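Long-range contact in endoribonuclease ToxN (Bacillus thuringiensis, PDB 4ATO), which cleaves RNA within A-rich sequences as the toxin of a type III toxin-antitoxin system and is inhibited by the ToxI RNA pseudoknot: residues A[49-54]-A[87-92]. Numbering follows the deposited sequence.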
loop_
_atom_site.group_PDB
_atom_site.type_symbol
_atom_site.label_atom_id
_atom_site.label_comp_id
_atom_site.label_asym_id
_atom_site.label_seq_id
_atom_site.Cartn_x
_atom_site.Cartn_y
_atom_site.Cartn_z
ATOM N N HIS A 49 8.249 14.588 32.488
ATOM C CA HIS A 49 9.365 13.640 32.654
ATOM C C HIS A 49 9.822 13.007 31.339
ATOM O O HIS A 49 9.006 12.660 30.479
ATOM C CB HIS A 49 8.994 12.540 33.651
ATOM C CG HIS A 49 8.509 13.062 34.969
ATOM N ND1 HIS A 49 9.359 13.341 36.019
ATOM C CD2 HIS A 49 7.263 13.370 35.403
ATOM C CE1 HIS A 49 8.658 13.795 37.043
ATOM N NE2 HIS A 49 7.384 13.824 36.694
ATOM N N ASP A 50 11.134 12.870 31.185
ATOM C CA ASP A 50 11.695 12.085 30.088
ATOM C C ASP A 50 11.638 10.608 30.464
ATOM O O ASP A 50 12.259 10.190 31.443
ATOM C CB ASP A 50 13.149 12.486 29.829
ATOM C CG ASP A 50 13.291 13.923 29.354
ATOM O OD1 ASP A 50 12.506 14.355 28.483
ATOM O OD2 ASP A 50 14.195 14.621 29.854
ATOM N N TYR A 51 10.889 9.820 29.699
ATOM C CA TYR A 51 10.782 8.385 29.962
ATOM C C TYR A 51 11.645 7.549 29.035
ATOM O O TYR A 51 11.888 7.916 27.888
ATOM C CB TYR A 51 9.334 7.907 29.865
ATOM C CG TYR A 51 8.601 7.911 31.182
ATOM C CD1 TYR A 51 7.986 9.067 31.648
ATOM C CD2 TYR A 51 8.507 6.754 31.954
ATOM C CE1 TYR A 51 7.297 9.081 32.862
ATOM C CE2 TYR A 51 7.823 6.754 33.168
ATOM C CZ TYR A 51 7.221 7.929 33.618
ATOM O OH TYR A 51 6.534 7.949 34.813
ATOM N N PHE A 52 12.087 6.410 29.548
ATOM C CA PHE A 52 13.003 5.543 28.831
ATOM C C PHE A 52 12.566 4.099 28.984
ATOM O O PHE A 52 12.269 3.654 30.092
ATOM C CB PHE A 52 14.431 5.769 29.337
ATOM C CG PHE A 52 14.947 7.148 29.039
ATOM C CD1 PHE A 52 15.532 7.433 27.813
ATOM C CD2 PHE A 52 14.812 8.175 29.968
ATOM C CE1 PHE A 52 15.997 8.709 27.528
ATOM C CE2 PHE A 52 15.279 9.458 29.689
ATOM C CZ PHE A 52 15.872 9.723 28.473
ATOM N N VAL A 53 12.502 3.391 27.856
ATOM C CA VAL A 53 11.986 2.030 27.805
ATOM C C VAL A 53 13.134 1.041 27.638
ATOM O O VAL A 53 13.848 1.068 26.637
ATOM C CB VAL A 53 10.983 1.831 26.637
ATOM C CG1 VAL A 53 10.369 0.447 26.711
ATOM C CG2 VAL A 53 9.898 2.916 26.640
ATOM N N PRO A 54 13.305 0.155 28.618
ATOM C CA PRO A 54 14.435 -0.779 28.635
ATOM C C PRO A 54 14.332 -1.884 27.581
ATOM O O PRO A 54 13.245 -2.364 27.287
ATOM C CB PRO A 54 14.357 -1.392 30.043
ATOM C CG PRO A 54 12.883 -1.274 30.417
ATOM C CD PRO A 54 12.442 0.026 29.810
ATOM N N MET A 87 9.259 0.778 31.875
ATOM C CA MET A 87 9.744 2.113 31.525
ATOM C C MET A 87 9.909 2.987 32.771
ATOM O O MET A 87 9.190 2.827 33.757
ATOM C CB MET A 87 8.846 2.789 30.480
ATOM C CG MET A 87 7.506 3.242 30.991
ATOM S SD MET A 87 6.558 3.995 29.666
ATOM C CE MET A 87 4.882 3.659 30.207
ATOM N N ILE A 88 10.888 3.884 32.728
ATOM C CA ILE A 88 11.240 4.694 33.889
ATOM C C ILE A 88 11.496 6.149 33.507
ATOM O O ILE A 88 11.926 6.436 32.386
ATOM C CB ILE A 88 12.500 4.156 34.620
ATOM C CG1 ILE A 88 13.693 4.084 33.664
ATOM C CG2 ILE A 88 12.239 2.796 35.225
ATOM C CD1 ILE A 88 14.999 3.770 34.365
ATOM N N PRO A 89 11.211 7.073 34.438
ATOM C CA PRO A 89 11.533 8.485 34.237
ATOM C C PRO A 89 12.969 8.710 34.670
ATOM O O PRO A 89 13.362 8.170 35.702
ATOM C CB PRO A 89 10.578 9.191 35.199
ATOM C CG PRO A 89 10.412 8.212 36.328
ATOM C CD PRO A 89 10.495 6.842 35.712
ATOM N N VAL A 90 13.747 9.455 33.889
ATOM C CA VAL A 90 15.163 9.659 34.180
ATOM C C VAL A 90 15.559 11.111 33.892
ATOM O O VAL A 90 15.178 11.657 32.860
ATOM C CB VAL A 90 16.058 8.708 33.326
ATOM C CG1 VAL A 90 17.529 8.885 33.664
ATOM C CG2 VAL A 90 15.658 7.263 33.527
ATOM N N PRO A 91 16.318 11.742 34.807
ATOM C CA PRO A 91 16.829 13.099 34.565
ATOM C C PRO A 91 17.985 13.078 33.569
ATOM O O PRO A 91 18.697 12.075 33.484
ATOM C CB PRO A 91 17.303 13.556 35.953
ATOM C CG PRO A 91 17.591 12.302 36.688
ATOM C CD PRO A 91 16.634 11.264 36.166
ATOM N N GLU A 92 18.169 14.168 32.830
ATOM C CA GLU A 92 19.090 14.170 31.691
ATOM C C GLU A 92 20.565 14.057 32.066
ATOM O O GLU A 92 21.413 13.798 31.209
ATOM C CB GLU A 92 18.845 15.381 30.780
ATOM C CG GLU A 92 18.830 16.724 31.489
ATOM C CD GLU A 92 18.257 17.839 30.622
ATOM O OE1 GLU A 92 17.585 17.530 29.613
ATOM O OE2 GLU A 92 18.475 19.026 30.954
HETATM O O HOH W 1 13.072 13.279 33.501
HETATM O O HOH W 2 16.498 12.757 30.356
#
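Phe52 and Ile88 exchange two backbone hydrogen bonds, Phe52 N to Ile88 O (2.8 Å) and Ile88 N to Phe52 O (3.0 Å), forming a hydrogen-bonded pair inside the antiparallel sheet of ToxN, where strands 51-56 and 78-89 are neighbours. Val90 N adds a third bond to Asp50 O at 3.0 Å. Pro89, having no N-H, suits the intervening non-hydrogen-bonded pair with Tyr51, where no cross-strand amide is needed. Beyond the third bond two waters continue the join: one links Asp50 N to Val90 O, the other gives hydrogens to Asp50 OD2 and the same Val90 O.

On the Tyr51 side, Pro89 CB lies over one ring face, 4.1 Å from the centroid, in a CH-pi contact, while Tyr51 OH hydrogen-bonds to Glu163 OE2 of helix 159-169. Met87 CG, set between its backbone N and carbonyl carbon (chi1 72°), meets Tyr51 CD2 at 3.8 Å; the extended chain (chi2 -179°) then carries SD obliquely past the ring in a Met-aromatic contact, and its flexible, apolar length also meets helix 108-139. On the other face Ile88 packs against helix 14-23, and Phe52 crosses Val90 at about a right angle. Short and branched, Val90 offers CB and CG2 to one ring side, at 3.6 and 3.8 Å from Phe52 CD2.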